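Local atomic coordinates of pancreatic lipase related protein 2 (Equus caballus, PDB entry 1W52), a protein that probably hydrolyses galactolipids and triacylglycerols, releasing fatty acids, as a secreted calcium-binding lipase of the alpha/beta hydrolase superfamily. Residues A[343-348]-A[384-389]; A[356-361]-A[373-378]. All coordinates share one frame; numbering follows the deposited sequence.

Contact 1. Residues A[343-348]-A[384-389]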
loop_
_atom_site.group_PDB
_atom_site.type_symbol
_atom_site.label_atom_id
_atom_site.label_comp_id
_atom_site.label_asym_id
_atom_site.label_seq_id
_atom_site.Cartn_x
_atom_site.Cartn_y
_atom_site.Cartn_z
ATOM N N ARG A 343 -5.239 -18.880 -9.812
ATOM C CA ARG A 343 -4.839 -20.239 -9.373
ATOM C C ARG A 343 -4.623 -21.199 -10.559
ATOM O O ARG A 343 -5.343 -21.119 -11.569
ATOM C CB ARG A 343 -5.865 -20.860 -8.471
ATOM C CG ARG A 343 -5.461 -22.221 -8.062
ATOM C CD ARG A 343 -6.292 -22.751 -6.940
ATOM N NE ARG A 343 -6.133 -21.946 -5.742
ATOM C CZ ARG A 343 -6.745 -22.165 -4.586
ATOM N NH1 ARG A 343 -7.598 -23.176 -4.424
ATOM N NH2 ARG A 343 -6.495 -21.363 -3.568
ATOM N N VAL A 344 -3.636 -22.095 -10.425
ATOM C CA VAL A 344 -3.256 -23.031 -11.502
ATOM C C VAL A 344 -3.045 -24.443 -10.971
ATOM O O VAL A 344 -2.062 -24.734 -10.287
ATOM C CB VAL A 344 -2.011 -22.597 -12.276
ATOM C CG1 VAL A 344 -1.516 -23.726 -13.047
ATOM C CG2 VAL A 344 -2.317 -21.445 -13.245
ATOM N N SER A 345 -3.999 -25.310 -11.306
ATOM C CA SER A 345 -3.905 -26.729 -11.008
ATOM C C SER A 345 -3.394 -27.475 -12.216
ATOM O O SER A 345 -3.630 -27.055 -13.362
ATOM C CB SER A 345 -5.258 -27.311 -10.606
ATOM O OG SER A 345 -5.975 -26.408 -9.776
ATOM N N ILE A 346 -2.677 -28.567 -11.921
ATOM C CA ILE A 346 -2.225 -29.551 -12.904
ATOM C C ILE A 346 -2.250 -30.941 -12.236
ATOM O O ILE A 346 -1.557 -31.171 -11.254
ATOM C CB ILE A 346 -0.827 -29.156 -13.488
ATOM C CG1 ILE A 346 -1.023 -28.098 -14.600
ATOM C CG2 ILE A 346 -0.113 -30.368 -14.035
ATOM C CD1 ILE A 346 0.231 -27.493 -15.270
ATOM N N THR A 347 -3.126 -31.813 -12.748
ATOM C CA THR A 347 -3.174 -33.239 -12.409
ATOM C C THR A 347 -2.408 -34.011 -13.470
ATOM O O THR A 347 -2.583 -33.774 -14.675
ATOM C CB THR A 347 -4.641 -33.753 -12.361
ATOM O OG1 THR A 347 -5.252 -33.414 -11.112
ATOM C CG2 THR A 347 -4.699 -35.286 -12.383
ATOM N N LEU A 348 -1.575 -34.948 -13.029
ATOM C CA LEU A 348 -0.644 -35.603 -13.943
ATOM C C LEU A 348 -1.275 -36.775 -14.677
ATOM O O LEU A 348 -2.451 -37.088 -14.490
ATOM C CB LEU A 348 0.632 -36.026 -13.205
ATOM C CG LEU A 348 1.573 -34.849 -12.905
ATOM C CD1 LEU A 348 2.812 -35.362 -12.223
ATOM C CD2 LEU A 348 1.962 -34.030 -14.159
ATOM N N SER A 384 -2.198 -34.697 -8.733
ATOM C CA SER A 384 -2.663 -33.304 -8.869
ATOM C C SER A 384 -1.714 -32.357 -8.154
ATOM O O SER A 384 -1.118 -32.721 -7.134
ATOM C CB SER A 384 -4.088 -33.076 -8.343
ATOM O OG SER A 384 -4.166 -33.298 -6.952
ATOM N N TYR A 385 -1.628 -31.130 -8.668
ATOM C CA TYR A 385 -0.553 -30.203 -8.314
ATOM C C TYR A 385 -0.892 -28.730 -8.692
ATOM O O TYR A 385 -0.605 -28.291 -9.824
ATOM C CB TYR A 385 0.780 -30.665 -8.979
ATOM C CG TYR A 385 1.363 -32.028 -8.498
ATOM C CD1 TYR A 385 1.863 -32.965 -9.416
ATOM C CD2 TYR A 385 1.430 -32.365 -7.125
ATOM C CE1 TYR A 385 2.388 -34.198 -8.982
ATOM C CE2 TYR A 385 1.956 -33.597 -6.695
ATOM C CZ TYR A 385 2.433 -34.503 -7.631
ATOM O OH TYR A 385 2.960 -35.708 -7.227
ATOM N N THR A 386 -1.489 -27.991 -7.737
ATOM C CA THR A 386 -1.821 -26.554 -7.908
ATOM C C THR A 386 -0.791 -25.582 -7.334
ATOM O O THR A 386 0.013 -25.931 -6.458
ATOM C CB THR A 386 -3.178 -26.170 -7.245
ATOM O OG1 THR A 386 -3.255 -26.691 -5.921
ATOM C CG2 THR A 386 -4.311 -26.799 -7.903
ATOM N N LEU A 387 -0.886 -24.334 -7.800
ATOM C CA LEU A 387 -0.111 -23.206 -7.259
ATOM C C LEU A 387 -0.620 -21.811 -7.738
ATOM O O LEU A 387 -0.734 -21.543 -8.941
ATOM C CB LEU A 387 1.390 -23.363 -7.576
ATOM C CG LEU A 387 2.353 -22.320 -6.977
ATOM C CD1 LEU A 387 2.863 -22.724 -5.585
ATOM C CD2 LEU A 387 3.495 -22.044 -7.951
ATOM N N ASP A 388 -0.862 -20.917 -6.779
ATOM C CA ASP A 388 -1.344 -19.575 -7.058
ATOM C C ASP A 388 -0.225 -18.736 -7.604
ATOM O O ASP A 388 0.891 -18.904 -7.196
ATOM C CB ASP A 388 -1.932 -19.005 -5.777
ATOM C CG ASP A 388 -3.183 -19.768 -5.353
ATOM O OD1 ASP A 388 -3.944 -20.109 -6.290
ATOM O OD2 ASP A 388 -3.499 -20.097 -4.178
ATOM N N VAL A 389 -0.498 -17.874 -8.560
ATOM C CA VAL A 389 0.578 -17.133 -9.196
ATOM C C VAL A 389 0.194 -15.675 -9.502
ATOM O O VAL A 389 -0.960 -15.344 -9.462
ATOM C CB VAL A 389 1.090 -17.852 -10.486
ATOM C CG1 VAL A 389 1.385 -19.319 -10.214
ATOM C CG2 VAL A 389 0.123 -17.671 -11.679
#

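Contact 2. Residues A[356-361]-A[373-378]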
loop_
_atom_site.group_PDB
_atom_site.type_symbol
_atom_site.label_atom_id
_atom_site.label_comp_id
_atom_site.label_asym_id
_atom_site.label_seq_id
_atom_site.Cartn_x
_atom_site.Cartn_y
_atom_site.Cartn_z
ATOM N N GLY A 356 10.899 -33.171 -12.204
ATOM C CA GLY A 356 11.096 -31.941 -12.944
ATOM C C GLY A 356 10.259 -30.709 -12.709
ATOM O O GLY A 356 9.312 -30.683 -11.928
ATOM N N TYR A 357 10.677 -29.678 -13.437
ATOM C CA TYR A 357 9.995 -28.397 -13.533
ATOM C C TYR A 357 8.663 -28.616 -14.258
ATOM O O TYR A 357 8.559 -29.541 -15.078
ATOM C CB TYR A 357 10.871 -27.394 -14.319
ATOM C CG TYR A 357 12.082 -26.842 -13.575
ATOM C CD1 TYR A 357 12.138 -26.816 -12.160
ATOM C CD2 TYR A 357 13.167 -26.315 -14.283
ATOM C CE1 TYR A 357 13.256 -26.282 -11.470
ATOM C CE2 TYR A 357 14.290 -25.773 -13.608
ATOM C CZ TYR A 357 14.335 -25.756 -12.201
ATOM O OH TYR A 357 15.448 -25.222 -11.546
ATOM N N LEU A 358 7.656 -27.789 -13.952
ATOM C CA LEU A 358 6.338 -27.904 -14.569
ATOM C C LEU A 358 5.898 -26.532 -14.995
ATOM O O LEU A 358 5.061 -25.893 -14.377
ATOM C CB LEU A 358 5.338 -28.560 -13.613
ATOM C CG LEU A 358 5.084 -30.042 -13.921
ATOM C CD1 LEU A 358 4.243 -30.768 -12.826
ATOM C CD2 LEU A 358 4.427 -30.187 -15.316
ATOM N N LYS A 359 6.503 -26.078 -16.074
ATOM C CA LYS A 359 6.319 -24.708 -16.501
ATOM C C LYS A 359 4.986 -24.538 -17.243
ATOM O O LYS A 359 4.236 -25.519 -17.407
ATOM C CB LYS A 359 7.532 -24.239 -17.309
ATOM C CG LYS A 359 8.806 -24.349 -16.479
ATOM C CD LYS A 359 10.024 -23.739 -17.116
ATOM C CE LYS A 359 11.258 -24.089 -16.288
ATOM N NZ LYS A 359 12.532 -23.879 -17.031
ATOM N N VAL A 360 4.697 -23.278 -17.615
ATOM C CA VAL A 360 3.412 -22.823 -18.160
ATOM C C VAL A 360 3.546 -21.400 -18.734
ATOM O O VAL A 360 4.262 -20.574 -18.182
ATOM C CB VAL A 360 2.329 -22.748 -17.071
ATOM C CG1 VAL A 360 1.004 -22.478 -17.721
ATOM C CG2 VAL A 360 2.225 -24.025 -16.218
ATOM N N THR A 361 2.860 -21.098 -19.824
ATOM C CA THR A 361 2.734 -19.697 -20.298
ATOM C C THR A 361 1.236 -19.318 -20.489
ATOM O O THR A 361 0.342 -20.144 -20.227
ATOM C CB THR A 361 3.569 -19.460 -21.604
ATOM O OG1 THR A 361 4.894 -19.961 -21.410
ATOM C CG2 THR A 361 3.812 -17.965 -21.943
ATOM N N GLU A 373 6.836 -21.752 -13.263
ATOM C CA GLU A 373 7.077 -23.027 -12.658
ATOM C C GLU A 373 5.988 -23.317 -11.625
ATOM O O GLU A 373 6.028 -22.774 -10.531
ATOM C CB GLU A 373 8.468 -23.073 -12.006
ATOM C CG GLU A 373 8.677 -24.332 -11.139
ATOM C CD GLU A 373 9.896 -24.279 -10.240
ATOM O OE1 GLU A 373 10.971 -23.862 -10.743
ATOM O OE2 GLU A 373 9.772 -24.675 -9.050
ATOM N N ILE A 374 5.053 -24.207 -11.939
ATOM C CA ILE A 374 3.997 -24.569 -10.969
ATOM C C ILE A 374 4.408 -25.695 -10.001
ATOM O O ILE A 374 3.795 -25.910 -8.948
ATOM C CB ILE A 374 2.694 -24.987 -11.700
ATOM C CG1 ILE A 374 2.360 -24.039 -12.854
ATOM C CG2 ILE A 374 1.513 -25.080 -10.723
ATOM C CD1 ILE A 374 2.229 -22.606 -12.469
ATOM N N PHE A 375 5.426 -26.452 -10.391
ATOM C CA PHE A 375 5.885 -27.562 -9.557
ATOM C C PHE A 375 7.237 -28.126 -9.950
ATOM O O PHE A 375 7.518 -28.293 -11.130
ATOM C CB PHE A 375 4.881 -28.702 -9.617
ATOM C CG PHE A 375 4.904 -29.594 -8.418
ATOM C CD1 PHE A 375 4.993 -29.075 -7.128
ATOM C CD2 PHE A 375 4.798 -30.958 -8.573
ATOM C CE1 PHE A 375 4.990 -29.904 -6.016
ATOM C CE2 PHE A 375 4.786 -31.789 -7.468
ATOM C CZ PHE A 375 4.884 -31.256 -6.182
ATOM N N LYS A 376 8.058 -28.419 -8.945
ATOM C CA LYS A 376 9.218 -29.281 -9.119
ATOM C C LYS A 376 9.129 -30.436 -8.100
ATOM O O LYS A 376 8.891 -30.239 -6.897
ATOM C CB LYS A 376 10.551 -28.493 -9.049
ATOM C CG LYS A 376 10.842 -27.866 -7.686
ATOM C CD LYS A 376 12.082 -26.923 -7.636
ATOM C CE LYS A 376 12.184 -26.213 -6.242
ATOM N NZ LYS A 376 10.835 -25.790 -5.686
ATOM N N GLY A 377 9.272 -31.655 -8.618
ATOM C CA GLY A 377 9.283 -32.851 -7.787
ATOM C C GLY A 377 8.905 -34.098 -8.561
ATOM O O GLY A 377 8.959 -34.100 -9.803
ATOM N N SER A 378 8.513 -35.143 -7.817
ATOM C CA SER A 378 8.111 -36.449 -8.381
ATOM C C SER A 378 6.775 -36.384 -9.115
ATOM O O SER A 378 5.781 -35.877 -8.588
ATOM C CB SER A 378 8.023 -37.527 -7.285
ATOM O OG SER A 378 6.729 -37.558 -6.691
#

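Contact 1. Residues A[343-348]-A[384-389]
The guanidinium group of Arg-343 has OD1 of Asp-388 at its edge, and the ring of Tyr-385 likewise has Leu-348 at an edge, CD1 of the leucine lying 3.5 Å from CE1 of the tyrosine and close to the ring plane. One face of that ring is accounted for by Phe-375, which stacks on it. The Arg-343 pairing is a salt bridge whose firm bond runs from NE to OD1 of Asp-388 (2.9 Å, 159° at the hydrogen). OD1 takes it on its syn lone pair and sits only 8° out of the guanidinium plane. With CG of Arg-343 anti to the backbone N (chi1 179°) and the chain bent at chi3, NE is brought round to face the acid.

The two backbones run antiparallel. Leu-387 N donates to Val-344 O at 2.8 Å, and the return bond from Val-344 N to Leu-387 O is weak. Farther along, Ile-346 N reaches Tyr-385 O at 3.0 Å, approaching from above the carbonyl plane. Thr-386 CA adds a CA-H...O contact to Val-344 O (3.0 Å). The hydroxyl OG1 of Thr-347 is hydrogen-bonded to the backbone O of Ser-383, outside the two segments.

This pairing joins strands 340-344 and 387-391 in the PLAT domain, and its antiparallel form is consistent with the beta-sandwich of that family, although regular strand makes up only part of the contact. Backbone bonds from Arg-343, Ser-345 and Thr-347 to Gln-425, Thr-423 and Arg-421 place residues 343-348 between 384-389 and the chain around 421-425.

Contact 2. Residues A[356-361]-A[373-378]
An irregular beta hairpin with a long connecting loop, in the PLAT domain, brings Gly-356 opposite Gly-377 where the small strands 355-356 and 377-378 meet. Gly-356 N donates to Gly-377 O at 3.2 Å; the reciprocal bond is weak. Both residues have backbone angles at which a CB would press on the preceding carbonyl O, consistent with glycine at each place. Gly-356 O also receives a nearly straight CA-H...O contact from Lys-376 CA (3.1 Å, 173°). Nearer the connection, Ile-374 N is hydrogen-bonded to Leu-358 O at 3.0 Å, the donor standing above the carbonyl plane.

On one flank Tyr-357 is approached by Glu-373, whose OE1 comes to 3.4 Å from CE1 of the ring, with carboxylate and ring planes 20° apart. Setting CG of Glu-373 anti to its own N (chi1 170°), with the chain extended beyond it, carries the acid to the tyrosine. Lys-376 runs alongside Tyr-357, its CB at the ring edge, and NZ makes a long salt bridge to OE2 of Glu-373. Replacing Glu-373 with alanine would probably leave Lys-376 without its distant charged mate and take the carboxylate from beside CD1 and CE1 of Tyr-357, where the lysine chain would remain.

Elsewhere the contact is apolar: Val-360 CG2 meets Ile-374 CG1 at 3.4 Å, and Leu-358 CD1 lies 3.9 Å from Phe-375 CB. Leu-358 also rests on Phe-403 of a loop, while Ile-374 packs against Leu-387 and Val-389, so that the 373-378 side of the contact lies against strand 387-391 through Ile-374.

How the contacts relate
From the N terminus, the chain leaves strand 340-344 through residues 343-348 and then reaches 356-361. After 11 intervening residues without helix or strand it returns as 373-378, so that contact 2 closes the inner loop. Residues 384-389 then close the outer one at contact 1, and contact 2 is therefore nested within it. Their centres lie about 9 Å apart, and the two touch directly: Tyr-385 OH is 3.1 Å from Ser-378 O, a probable hydrogen bond, and Ile-374 CG2 packs 3.6 Å from Val-344 O. Both belong to the PLAT domain, where together they tie strands 340-344 and 387-391 to the neighbouring pair 355-356 and 377-378.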